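Local coordinates for protein bacteriocin (Pseudomonas syringae pv. tomato, PDB 4FZL) that degrades the peptidoglycan precursor lipid II as a calcium-binding, colicin M-like bacteriocin, probably by phosphatase chemistry, at residues K44-A49 with T96-L101; D15-P20 with T61-I66; Q29-S34 with G209-S214; I81-G86 with L101-F106. One frame throughout, in Å; residues are numbered along the deposited sequence.

How the contacts relate
From the N terminus the chain passes through 15-20, 29-34 and 44-49 before anything closes. Residues 61-66 then return to 15-20 and complete contact 2; the loop 81-86 follows, 96-101 closes contact 1 on 44-49, and 101-106, further along the same helix, closes contact 4. Contact 3 is completed last, when 209-214 reaches 29-34 after most of the sheet strands, so contacts 1 and 4 are nested within its loop. Contact 1 crosses both contact 2 and contact 4, and contact 2 crosses contact 3, whereas contacts 2 and 4 are in series. Together they bind the helical region around helix 37-54, with F46 touching Y17 and K44 touching F106.

Contact 1. Residues K44-A49 with T96-L101; sequences KTFAAA and TPFHAL
Helices 37-54 and 96-106 come almost backbone to backbone at A47 and H99, whose CA atoms are 4.1 Å apart. The small methyl of A47 allows this approach: its CB lies against H99 CD2 at 3.6 Å, while the carbonyl A47 O sits over the centre of the imidazole, 3.5 Å above the ring plane. H99 has CG anti to the backbone N (chi1 -173°), which lays the ring along the alanine. The pair belongs to the buried helical core of the colicin M-like region, and the H99 side chain is about 12 Å from that of the calcium ligand L165. With one face against A47, the imidazole is gripped at both nitrogens by hydrogen bonds, ND1 to D50 OD2 and NE2 to H88 ND1; D50 OD1 bonds T96 OG1, so one acid ties down two side chains of helix 96-106. Beside this close point F46 and F98 form a T-shaped stack, the edge of F46 directed at the face of F98, with centroids 5.2 Å apart and planes at 68°. F46 CD2 is 3.8 Å from F98 CG, and CE2 stands over the rim of that face; F46 also pairs edge-to-face with Y17.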
loop_
_atom_site.group_PDB
_atom_site.type_symbol
_atom_site.label_atom_id
_atom_site.label_comp_id
_atom_site.label_asym_id
_atom_site.label_seq_id
_atom_site.Cartn_x
_atom_site.Cartn_y
_atom_site.Cartn_z
ATOM N N LYS A 44 -6.147 11.290 -8.398
ATOM C CA LYS A 44 -6.278 10.292 -9.415
ATOM C C LYS A 44 -5.013 10.001 -10.242
ATOM O O LYS A 44 -4.754 8.869 -10.641
ATOM C CB LYS A 44 -7.520 10.578 -10.292
ATOM C CG LYS A 44 -8.869 10.356 -9.631
ATOM C CD LYS A 44 -10.111 10.460 -10.524
ATOM C CE LYS A 44 -10.493 11.864 -10.734
ATOM N NZ LYS A 44 -11.728 11.891 -11.613
ATOM N N THR A 45 -4.220 11.049 -10.449
ATOM C CA THR A 45 -2.949 10.896 -11.133
ATOM C C THR A 45 -2.003 10.068 -10.240
ATOM O O THR A 45 -1.248 9.235 -10.769
ATOM C CB THR A 45 -2.344 12.266 -11.508
ATOM O OG1 THR A 45 -3.272 12.948 -12.350
ATOM C CG2 THR A 45 -0.883 12.167 -12.155
ATOM N N PHE A 46 -1.986 10.375 -8.912
ATOM C CA PHE A 46 -1.148 9.572 -8.026
ATOM C C PHE A 46 -1.533 8.082 -8.149
ATOM O O PHE A 46 -0.647 7.201 -8.126
ATOM C CB PHE A 46 -1.261 9.980 -6.559
ATOM C CG PHE A 46 -0.933 11.403 -6.225
ATOM C CD1 PHE A 46 -0.124 12.213 -7.023
ATOM C CD2 PHE A 46 -1.465 11.951 -5.091
ATOM C CE1 PHE A 46 0.084 13.510 -6.699
ATOM C CE2 PHE A 46 -1.187 13.261 -4.710
ATOM C CZ PHE A 46 -0.410 14.043 -5.548
ATOM N N ALA A 47 -2.853 7.817 -8.135
ATOM C CA ALA A 47 -3.218 6.427 -8.211
ATOM C C ALA A 47 -2.806 5.775 -9.523
ATOM O O ALA A 47 -2.391 4.620 -9.556
ATOM C CB ALA A 47 -4.705 6.371 -8.079
ATOM N N ALA A 48 -2.977 6.528 -10.619
ATOM C CA ALA A 48 -2.542 6.019 -11.914
ATOM C C ALA A 48 -1.013 5.777 -11.975
ATOM O O ALA A 48 -0.550 4.799 -12.626
ATOM C CB ALA A 48 -3.001 6.969 -13.026
ATOM N N ALA A 49 -0.259 6.727 -11.396
ATOM C CA ALA A 49 1.174 6.627 -11.462
ATOM C C ALA A 49 1.636 5.409 -10.610
ATOM O O ALA A 49 2.533 4.660 -10.971
ATOM C CB ALA A 49 1.794 7.939 -10.957
ATOM N N THR A 96 1.674 4.776 -2.978
ATOM C CA THR A 96 0.773 3.679 -2.606
ATOM C C THR A 96 -0.333 4.101 -1.603
ATOM O O THR A 96 -1.517 3.801 -1.824
ATOM C CB THR A 96 1.553 2.453 -2.158
ATOM O OG1 THR A 96 2.002 1.764 -3.304
ATOM C CG2 THR A 96 0.646 1.456 -1.330
ATOM N N PRO A 97 0.017 4.841 -0.527
ATOM C CA PRO A 97 -1.109 5.172 0.393
ATOM C C PRO A 97 -2.130 6.097 -0.303
ATOM O O PRO A 97 -3.291 6.102 0.032
ATOM C CB PRO A 97 -0.448 5.881 1.577
ATOM C CG PRO A 97 0.995 5.850 1.302
ATOM C CD PRO A 97 1.329 5.098 0.063
ATOM N N PHE A 98 -1.659 6.937 -1.241
ATOM C CA PHE A 98 -2.584 7.785 -1.992
ATOM C C PHE A 98 -3.454 6.973 -2.926
ATOM O O PHE A 98 -4.614 7.294 -3.205
ATOM C CB PHE A 98 -1.838 8.841 -2.781
ATOM C CG PHE A 98 -1.174 9.865 -1.904
ATOM C CD1 PHE A 98 -1.880 10.915 -1.370
ATOM C CD2 PHE A 98 0.171 9.739 -1.589
ATOM C CE1 PHE A 98 -1.223 11.873 -0.551
ATOM C CE2 PHE A 98 0.821 10.675 -0.767
ATOM C CZ PHE A 98 0.099 11.727 -0.225
ATOM N N HIS A 99 -2.866 5.934 -3.491
ATOM C CA HIS A 99 -3.631 5.036 -4.370
ATOM C C HIS A 99 -4.741 4.357 -3.557
ATOM O O HIS A 99 -5.880 4.292 -4.004
ATOM C CB HIS A 99 -2.621 4.004 -5.040
ATOM C CG HIS A 99 -3.235 3.142 -6.087
ATOM N ND1 HIS A 99 -2.495 2.309 -6.850
ATOM C CD2 HIS A 99 -4.521 3.080 -6.586
ATOM C CE1 HIS A 99 -3.258 1.695 -7.759
ATOM N NE2 HIS A 99 -4.501 2.167 -7.630
ATOM N N ALA A 100 -4.420 3.870 -2.368
ATOM C CA ALA A 100 -5.410 3.257 -1.490
ATOM C C ALA A 100 -6.466 4.292 -1.100
ATOM O O ALA A 100 -7.684 3.942 -0.929
ATOM C CB ALA A 100 -4.744 2.603 -0.287
ATOM N N LEU A 101 -6.014 5.514 -0.816
ATOM C CA LEU A 101 -6.963 6.577 -0.443
ATOM C C LEU A 101 -7.976 6.854 -1.614
ATOM O O LEU A 101 -9.209 6.913 -1.476
ATOM C CB LEU A 101 -6.220 7.880 -0.084
ATOM C CG LEU A 101 -7.072 9.120 0.183
ATOM C CD1 LEU A 101 -7.740 8.840 1.509
ATOM C CD2 LEU A 101 -6.087 10.275 0.303
#

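Contact 2. Residues D15-P20 with T61-I66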
loop_
_atom_site.group_PDB
_atom_site.type_symbol
_atom_site.label_atom_id
_atom_site.label_comp_id
_atom_site.label_asym_id
_atom_site.label_seq_id
_atom_site.Cartn_x
_atom_site.Cartn_y
_atom_site.Cartn_z
ATOM N N ASP A 15 8.093 17.842 -9.118
ATOM C CA ASP A 15 9.288 17.751 -8.261
ATOM C C ASP A 15 8.860 17.564 -6.796
ATOM O O ASP A 15 9.503 16.843 -5.995
ATOM C CB ASP A 15 10.147 18.995 -8.450
ATOM C CG ASP A 15 11.074 18.952 -9.689
ATOM O OD1 ASP A 15 11.213 17.888 -10.369
ATOM O OD2 ASP A 15 11.605 20.031 -10.013
ATOM N N LEU A 16 7.787 18.232 -6.406
ATOM C CA LEU A 16 7.286 18.129 -5.035
ATOM C C LEU A 16 6.482 16.853 -4.810
ATOM O O LEU A 16 6.670 16.208 -3.767
ATOM C CB LEU A 16 6.385 19.344 -4.726
ATOM C CG LEU A 16 7.118 20.682 -4.491
ATOM C CD1 LEU A 16 6.130 21.839 -4.409
ATOM C CD2 LEU A 16 8.076 20.623 -3.244
ATOM N N TYR A 17 5.527 16.457 -5.696
ATOM C CA TYR A 17 4.703 15.308 -5.414
ATOM C C TYR A 17 5.496 14.027 -5.539
ATOM O O TYR A 17 5.259 13.113 -4.812
ATOM C CB TYR A 17 3.544 15.271 -6.401
ATOM C CG TYR A 17 2.450 16.258 -6.190
ATOM C CD1 TYR A 17 2.033 16.566 -4.906
ATOM C CD2 TYR A 17 1.721 16.770 -7.238
ATOM C CE1 TYR A 17 0.926 17.354 -4.664
ATOM C CE2 TYR A 17 0.590 17.551 -6.983
ATOM C CZ TYR A 17 0.194 17.814 -5.694
ATOM O OH TYR A 17 -0.931 18.590 -5.441
ATOM N N CYS A 18 6.450 13.937 -6.445
ATOM C CA CYS A 18 7.275 12.729 -6.603
ATOM C C CYS A 18 8.537 12.866 -5.731
ATOM O O CYS A 18 9.687 12.871 -6.204
ATOM C CB CYS A 18 7.668 12.481 -8.075
ATOM S SG CYS A 18 6.174 12.085 -9.034
ATOM N N SER A 19 8.313 13.133 -4.463
ATOM C CA SER A 19 9.351 13.314 -3.488
ATOM C C SER A 19 8.755 13.048 -2.084
ATOM O O SER A 19 7.559 12.852 -1.942
ATOM C CB SER A 19 9.934 14.731 -3.558
ATOM O OG SER A 19 9.099 15.638 -2.850
ATOM N N PRO A 20 9.596 13.112 -1.038
ATOM C CA PRO A 20 9.101 13.060 0.359
ATOM C C PRO A 20 8.195 14.225 0.720
ATOM O O PRO A 20 7.540 14.173 1.743
ATOM C CB PRO A 20 10.385 13.178 1.160
ATOM C CG PRO A 20 11.370 12.450 0.285
ATOM C CD PRO A 20 11.066 13.036 -1.055
ATOM N N THR A 61 8.473 9.314 -14.231
ATOM C CA THR A 61 8.192 9.213 -15.650
ATOM C C THR A 61 6.741 8.976 -15.852
ATOM O O THR A 61 6.080 9.649 -16.660
ATOM C CB THR A 61 9.004 8.124 -16.348
ATOM O OG1 THR A 61 10.403 8.425 -16.123
ATOM C CG2 THR A 61 8.744 8.077 -17.877
ATOM N N ALA A 62 6.176 8.046 -15.077
ATOM C CA ALA A 62 4.727 7.608 -15.154
ATOM C C ALA A 62 3.851 8.869 -14.840
ATOM O O ALA A 62 2.949 9.248 -15.612
ATOM C CB ALA A 62 4.397 6.487 -14.187
ATOM N N TYR A 63 4.167 9.518 -13.716
ATOM C CA TYR A 63 3.478 10.722 -13.306
ATOM C C TYR A 63 3.476 11.779 -14.426
ATOM O O TYR A 63 2.415 12.322 -14.803
ATOM C CB TYR A 63 4.123 11.287 -12.038
ATOM C CG TYR A 63 3.519 12.632 -11.615
ATOM C CD1 TYR A 63 2.465 12.640 -10.730
ATOM C CD2 TYR A 63 4.016 13.811 -12.130
ATOM C CE1 TYR A 63 1.892 13.847 -10.285
ATOM C CE2 TYR A 63 3.444 14.981 -11.757
ATOM C CZ TYR A 63 2.381 15.050 -10.863
ATOM O OH TYR A 63 1.824 16.297 -10.465
ATOM N N ASN A 64 4.694 12.048 -14.925
ATOM C CA ASN A 64 4.843 13.051 -15.983
ATOM C C ASN A 64 4.030 12.644 -17.255
ATOM O O ASN A 64 3.326 13.509 -17.880
ATOM C CB ASN A 64 6.290 13.273 -16.394
ATOM C CG ASN A 64 7.128 13.989 -15.348
ATOM O OD1 ASN A 64 6.634 14.685 -14.487
ATOM N ND2 ASN A 64 8.455 13.808 -15.444
ATOM N N GLU A 65 4.101 11.354 -17.623
ATOM C CA GLU A 65 3.361 10.903 -18.795
ATOM C C GLU A 65 1.858 10.978 -18.642
ATOM O O GLU A 65 1.169 11.305 -19.633
ATOM C CB GLU A 65 3.789 9.510 -19.228
ATOM C CG GLU A 65 5.209 9.553 -19.801
ATOM C CD GLU A 65 5.285 10.391 -21.131
ATOM O OE1 GLU A 65 4.495 10.156 -22.068
ATOM O OE2 GLU A 65 6.135 11.284 -21.258
ATOM N N ILE A 66 1.332 10.655 -17.451
ATOM C CA ILE A 66 -0.103 10.799 -17.200
ATOM C C ILE A 66 -0.490 12.296 -17.245
ATOM O O ILE A 66 -1.493 12.692 -17.864
ATOM C CB ILE A 66 -0.383 10.233 -15.816
ATOM C CG1 ILE A 66 -0.234 8.724 -15.840
ATOM C CG2 ILE A 66 -1.805 10.543 -15.424
ATOM C CD1 ILE A 66 0.045 8.124 -14.466
#
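A Cys sulfur-aromatic contact, made by C18 on the ring of Y63, joins the end of helix 14-17 to the middle of helix 59-70. C18 is the first residue to leave the helical conformation and forms the centre of an inverse gamma turn, closed by a weak bond from S19 N to Y17 O. Its side chain is directed at the neighbouring helix, and SG stands 4.3 Å from the centroid of the Y63 ring, 31° off the ring normal. The sulfur is displaced toward the root of the tyrosine: C18 SG is 3.7 Å from Y63 CB and equally near CG, with CD1 and CD2 at matching, longer distances.

Y63 projects from its helix with CG anti to the backbone N (chi1 175°), which carries the phenol past the cysteine to Y17. There Y63 OH lies in the plane of the Y17 ring, at its edge, 3.3 Å from CD2. This is a contact with a ring C-H; the hydroxyl has its hydrogen bond with L10 O, on helix 5-12, so the buried oxygen is satisfied. Y17 in turn packs on F26 and Q29 of helix 22-33, and the contact thereby brings several N-terminal helices together. At the outer side a salt bridge from D15 to R60 adds a polar tie to helix 59-70, and R60 NE also bonds N64 OD1. At the end of the turn, S19 OG caps N21 N and donates to L16 O at 2.7 Å, approaching 37° out of the carbonyl plane.

Contact 3. Residues Q29-S34 with G209-S214; sequences QARRDS and GENLTS
R31 lays its guanidinium over the amide of N211, the two planes only 18° apart. N211 CG sits 3.7 Å above the centre of the guanidinium plane, and N211 CB approaches R31 NH2 to 3.4 Å from the same face. The amide nitrogen is turned back toward the root of the arginine, N211 ND2 being 3.4 Å from R31 CB. After an extended start, a bend at chi3 (-66°) brings the arginine head group over the asparagine. Deeper in, A30 CB meets L212 CD1 at 3.5 Å, an apolar contact beneath the polar stack; A30 also touches S39 of helix 37-54. On the solvent side a water accepts from R31 NH1 at 3.2 Å and is also close to E210 OE1, with a weaker link to N211 OD1. Further out, G209, at the N-cap with positive phi, starts helix 210-216: its carbonyl oxygen takes T213 N and T213 OG1 from opposite faces, G209 O to T213 OG1 being 2.6 Å. The guanidinium thus meets the amide by its face, without a hydrogen bond between them, and with E210 OE1 4.7 Å from R31 NH2 the opposite charges probably attract without a direct salt bridge.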
loop_
_atom_site.group_PDB
_atom_site.type_symbol
_atom_site.label_atom_id
_atom_site.label_comp_id
_atom_site.label_asym_id
_atom_site.label_seq_id
_atom_site.Cartn_x
_atom_site.Cartn_y
_atom_site.Cartn_z
ATOM N N GLN A 29 -2.519 21.841 -1.437
ATOM C CA GLN A 29 -3.347 21.961 -2.591
ATOM C C GLN A 29 -4.812 21.773 -2.151
ATOM O O GLN A 29 -5.706 22.469 -2.588
ATOM C CB GLN A 29 -2.946 20.944 -3.678
ATOM C CG GLN A 29 -3.994 20.783 -4.766
ATOM C CD GLN A 29 -3.976 22.024 -5.629
ATOM O OE1 GLN A 29 -3.067 22.188 -6.457
ATOM N NE2 GLN A 29 -5.004 22.880 -5.482
ATOM N N ALA A 30 -5.058 20.759 -1.344
ATOM C CA ALA A 30 -6.420 20.461 -0.920
ATOM C C ALA A 30 -7.004 21.647 -0.152
ATOM O O ALA A 30 -8.151 22.003 -0.331
ATOM C CB ALA A 30 -6.513 19.149 -0.116
ATOM N N ARG A 31 -6.194 22.257 0.702
ATOM C CA ARG A 31 -6.621 23.415 1.458
ATOM C C ARG A 31 -6.983 24.560 0.514
ATOM O O ARG A 31 -7.990 25.255 0.698
ATOM C CB ARG A 31 -5.536 23.869 2.439
ATOM C CG ARG A 31 -5.940 25.099 3.250
ATOM C CD ARG A 31 -4.773 25.549 4.115
ATOM N NE ARG A 31 -4.425 24.558 5.158
ATOM C CZ ARG A 31 -5.001 24.426 6.362
ATOM N NH1 ARG A 31 -6.025 25.189 6.741
ATOM N NH2 ARG A 31 -4.568 23.474 7.191
ATOM N N ARG A 32 -6.148 24.744 -0.511
ATOM C CA ARG A 32 -6.309 25.883 -1.440
ATOM C C ARG A 32 -7.638 25.831 -2.243
ATOM O O ARG A 32 -8.311 26.849 -2.417
ATOM C CB ARG A 32 -5.048 26.037 -2.324
ATOM C CG ARG A 32 -5.146 26.970 -3.491
ATOM C CD ARG A 32 -3.733 27.393 -3.906
ATOM N NE ARG A 32 -2.929 26.228 -4.195
ATOM C CZ ARG A 32 -1.942 25.707 -3.459
ATOM N NH1 ARG A 32 -1.545 26.240 -2.298
ATOM N NH2 ARG A 32 -1.338 24.610 -3.923
ATOM N N ASP A 33 -8.022 24.637 -2.697
ATOM C CA ASP A 33 -9.216 24.509 -3.560
ATOM C C ASP A 33 -10.319 23.743 -2.895
ATOM O O ASP A 33 -11.313 23.360 -3.546
ATOM C CB ASP A 33 -8.872 23.931 -4.947
ATOM C CG ASP A 33 -8.569 22.453 -4.940
ATOM O OD1 ASP A 33 -8.501 21.836 -3.847
ATOM O OD2 ASP A 33 -8.435 21.878 -6.057
ATOM N N SER A 34 -10.208 23.545 -1.583
ATOM C CA SER A 34 -11.271 22.785 -0.838
ATOM C C SER A 34 -11.582 21.392 -1.423
ATOM O O SER A 34 -12.764 20.985 -1.537
ATOM C CB SER A 34 -12.580 23.583 -0.604
ATOM O OG SER A 34 -12.251 24.754 0.024
ATOM N N GLY A 209 -4.164 14.672 8.410
ATOM C CA GLY A 209 -4.146 15.950 9.091
ATOM C C GLY A 209 -5.561 16.506 9.248
ATOM O O GLY A 209 -6.535 16.009 8.664
ATOM N N GLU A 210 -5.677 17.587 10.030
ATOM C CA GLU A 210 -6.987 18.108 10.406
ATOM C C GLU A 210 -7.828 18.623 9.254
ATOM O O GLU A 210 -8.972 18.234 9.045
ATOM C CB GLU A 210 -6.833 19.200 11.505
ATOM C CG GLU A 210 -8.104 19.932 11.854
ATOM C CD GLU A 210 -8.408 21.103 10.906
ATOM O OE1 GLU A 210 -7.459 21.840 10.483
ATOM O OE2 GLU A 210 -9.613 21.312 10.605
ATOM N N ASN A 211 -7.174 19.384 8.413
ATOM C CA ASN A 211 -7.902 20.055 7.331
ATOM C C ASN A 211 -8.354 19.120 6.245
ATOM O O ASN A 211 -9.543 19.090 5.854
ATOM C CB ASN A 211 -7.052 21.170 6.761
ATOM C CG ASN A 211 -7.749 21.936 5.644
ATOM O OD1 ASN A 211 -8.664 22.723 5.908
ATOM N ND2 ASN A 211 -7.323 21.704 4.400
ATOM N N LEU A 212 -7.438 18.258 5.828
ATOM C CA LEU A 212 -7.790 17.318 4.787
ATOM C C LEU A 212 -8.829 16.323 5.270
ATOM O O LEU A 212 -9.772 15.994 4.534
ATOM C CB LEU A 212 -6.509 16.724 4.183
ATOM C CG LEU A 212 -6.655 15.740 3.018
ATOM C CD1 LEU A 212 -7.442 16.338 1.826
ATOM C CD2 LEU A 212 -5.218 15.254 2.674
ATOM N N THR A 213 -8.686 15.875 6.513
ATOM C CA THR A 213 -9.688 14.918 7.051
ATOM C C THR A 213 -11.056 15.603 7.043
ATOM O O THR A 213 -12.075 15.016 6.609
ATOM C CB THR A 213 -9.326 14.441 8.446
ATOM O OG1 THR A 213 -8.001 13.887 8.410
ATOM C CG2 THR A 213 -10.449 13.504 9.046
ATOM N N SER A 214 -11.081 16.861 7.440
ATOM C CA SER A 214 -12.332 17.597 7.432
ATOM C C SER A 214 -12.984 17.674 6.008
ATOM O O SER A 214 -14.186 17.492 5.803
ATOM C CB SER A 214 -12.141 19.011 8.008
ATOM O OG SER A 214 -13.355 19.740 7.910
HETATM O O HOH W 1 -7.889 23.912 9.075
#

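Contact 4. Residues I81-G86 with L101-F106; sequences IKYPPG and LAHGMF
Y83 reaches from the loop between helices 59-70 and 96-106 to the last turn of the latter, and its side chain touches three residues. Y83 CB begins the contact beside F106 CB, 3.6 Å away, and Y83 CG is marginally nearer to F106 CB at 3.5 Å. The two sides of the ring meet different partners: CD2 passes F106 CB and the carbonyl F106 O, while Y83 CE1 meets A102 CB at 4.0 Å. Next, CE2 and CZ come alongside H103 ND1, and the hydroxyl makes a hydrogen bond of 2.7 Å between Y83 OH and H103 ND1, lying in the plane of the imidazole. The tyrosine and histidine rings meet at their edges, planes at 60°, neither lying over the other. CG of Y83 anti to the backbone N (chi1 -168°) directs the ring at the helix, and CD of the following P84 sits over one face near the rim; H88 also stacks on the tyrosine.

F106 points its CB at the tyrosine, but its ring leads away from the loop, to a cation-pi contact with K44, which also bonds I81 O, joining loop and helix to helix 37-54. H103 NE2 bonds A110 O. With both nitrogens engaged, the imidazole's rotation is probably fixed, and the tyrosine hydroxyl is tied to a ring itself tethered to the chain beyond the helix.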
loop_
_atom_site.group_PDB
_atom_site.type_symbol
_atom_site.label_atom_id
_atom_site.label_comp_id
_atom_site.label_asym_id
_atom_site.label_seq_id
_atom_site.Cartn_x
_atom_site.Cartn_y
_atom_site.Cartn_z
ATOM N N ILE A 81 -9.263 12.818 -16.023
ATOM C CA ILE A 81 -8.649 11.557 -15.769
ATOM C C ILE A 81 -9.720 10.769 -15.021
ATOM O O ILE A 81 -10.349 11.276 -14.057
ATOM C CB ILE A 81 -7.362 11.631 -14.983
ATOM C CG1 ILE A 81 -6.820 10.230 -14.632
ATOM C CG2 ILE A 81 -7.562 12.487 -13.687
ATOM C CD1 ILE A 81 -5.407 10.252 -14.132
ATOM N N LYS A 82 -9.965 9.533 -15.477
ATOM C CA LYS A 82 -10.941 8.601 -14.864
ATOM C C LYS A 82 -10.236 7.536 -14.063
ATOM O O LYS A 82 -9.229 7.062 -14.455
ATOM C CB LYS A 82 -11.858 8.021 -15.929
ATOM C CG LYS A 82 -12.829 9.096 -16.451
ATOM C CD LYS A 82 -13.653 8.639 -17.636
ATOM C CE LYS A 82 -14.651 9.728 -18.024
ATOM N NZ LYS A 82 -15.036 9.691 -19.468
ATOM N N TYR A 83 -10.822 7.192 -12.925
ATOM C CA TYR A 83 -10.324 6.114 -12.088
ATOM C C TYR A 83 -10.775 4.841 -12.776
ATOM O O TYR A 83 -11.960 4.540 -12.787
ATOM C CB TYR A 83 -10.843 6.273 -10.664
ATOM C CG TYR A 83 -10.118 5.349 -9.694
ATOM C CD1 TYR A 83 -8.881 5.720 -9.192
ATOM C CD2 TYR A 83 -10.625 4.131 -9.351
ATOM C CE1 TYR A 83 -8.180 4.908 -8.318
ATOM C CE2 TYR A 83 -9.931 3.293 -8.449
ATOM C CZ TYR A 83 -8.710 3.698 -7.963
ATOM O OH TYR A 83 -7.974 2.854 -7.139
ATOM N N PRO A 84 -9.839 4.027 -13.257
ATOM C CA PRO A 84 -10.206 2.908 -14.127
ATOM C C PRO A 84 -10.977 1.793 -13.448
ATOM O O PRO A 84 -10.974 1.677 -12.189
ATOM C CB PRO A 84 -8.851 2.414 -14.625
ATOM C CG PRO A 84 -7.865 2.793 -13.572
ATOM C CD PRO A 84 -8.455 3.927 -12.765
ATOM N N PRO A 85 -11.637 0.945 -14.265
ATOM C CA PRO A 85 -12.612 0.024 -13.724
ATOM C C PRO A 85 -12.068 -1.329 -13.334
ATOM O O PRO A 85 -12.731 -2.026 -12.604
ATOM C CB PRO A 85 -13.574 -0.187 -14.905
ATOM C CG PRO A 85 -12.669 -0.132 -16.104
ATOM C CD PRO A 85 -11.606 0.890 -15.745
ATOM N N GLY A 86 -10.860 -1.681 -13.751
ATOM C CA GLY A 86 -10.368 -3.060 -13.556
ATOM C C GLY A 86 -9.517 -3.412 -12.343
ATOM O O GLY A 86 -9.883 -3.158 -11.194
ATOM N N LEU A 101 -6.014 5.514 -0.816
ATOM C CA LEU A 101 -6.963 6.577 -0.443
ATOM C C LEU A 101 -7.976 6.854 -1.614
ATOM O O LEU A 101 -9.209 6.913 -1.476
ATOM C CB LEU A 101 -6.220 7.880 -0.084
ATOM C CG LEU A 101 -7.072 9.120 0.183
ATOM C CD1 LEU A 101 -7.740 8.840 1.509
ATOM C CD2 LEU A 101 -6.087 10.275 0.303
ATOM N N ALA A 102 -7.376 7.049 -2.784
ATOM C CA ALA A 102 -8.145 7.201 -4.036
ATOM C C ALA A 102 -9.173 6.049 -4.221
ATOM O O ALA A 102 -10.319 6.301 -4.595
ATOM C CB ALA A 102 -7.217 7.319 -5.268
ATOM N N HIS A 103 -8.759 4.816 -3.938
ATOM C CA HIS A 103 -9.561 3.685 -4.200
ATOM C C HIS A 103 -10.789 3.728 -3.289
ATOM O O HIS A 103 -11.855 3.304 -3.668
ATOM C CB HIS A 103 -8.780 2.389 -3.988
ATOM C CG HIS A 103 -9.460 1.215 -4.578
ATOM N ND1 HIS A 103 -9.389 0.932 -5.908
ATOM C CD2 HIS A 103 -10.291 0.237 -3.998
ATOM C CE1 HIS A 103 -10.151 -0.142 -6.137
ATOM N NE2 HIS A 103 -10.654 -0.583 -4.957
ATOM N N GLY A 104 -10.652 4.223 -2.056
ATOM C CA GLY A 104 -11.834 4.251 -1.138
ATOM C C GLY A 104 -12.913 5.255 -1.621
ATOM O O GLY A 104 -14.083 5.141 -1.290
ATOM N N MET A 105 -12.494 6.248 -2.393
ATOM C CA MET A 105 -13.423 7.269 -2.877
ATOM C C MET A 105 -13.855 7.105 -4.339
ATOM O O MET A 105 -14.856 7.692 -4.756
ATOM C CB MET A 105 -12.808 8.654 -2.704
ATOM C CG MET A 105 -12.781 9.154 -1.265
ATOM S SD MET A 105 -11.533 10.448 -1.241
ATOM C CE MET A 105 -11.516 10.641 -3.019
ATOM N N PHE A 106 -13.085 6.352 -5.119
ATOM C CA PHE A 106 -13.389 6.174 -6.543
ATOM C C PHE A 106 -13.542 4.738 -6.979
ATOM O O PHE A 106 -14.106 4.505 -8.049
ATOM C CB PHE A 106 -12.311 6.806 -7.425
ATOM C CG PHE A 106 -12.061 8.268 -7.148
ATOM C CD1 PHE A 106 -13.127 9.152 -7.195
ATOM C CD2 PHE A 106 -10.857 8.710 -6.737
ATOM C CE1 PHE A 106 -12.965 10.490 -6.898
ATOM C CE2 PHE A 106 -10.663 10.044 -6.460
ATOM C CZ PHE A 106 -11.708 10.930 -6.512
HETATM O O HOH W 2 -13.854 2.502 -10.762
#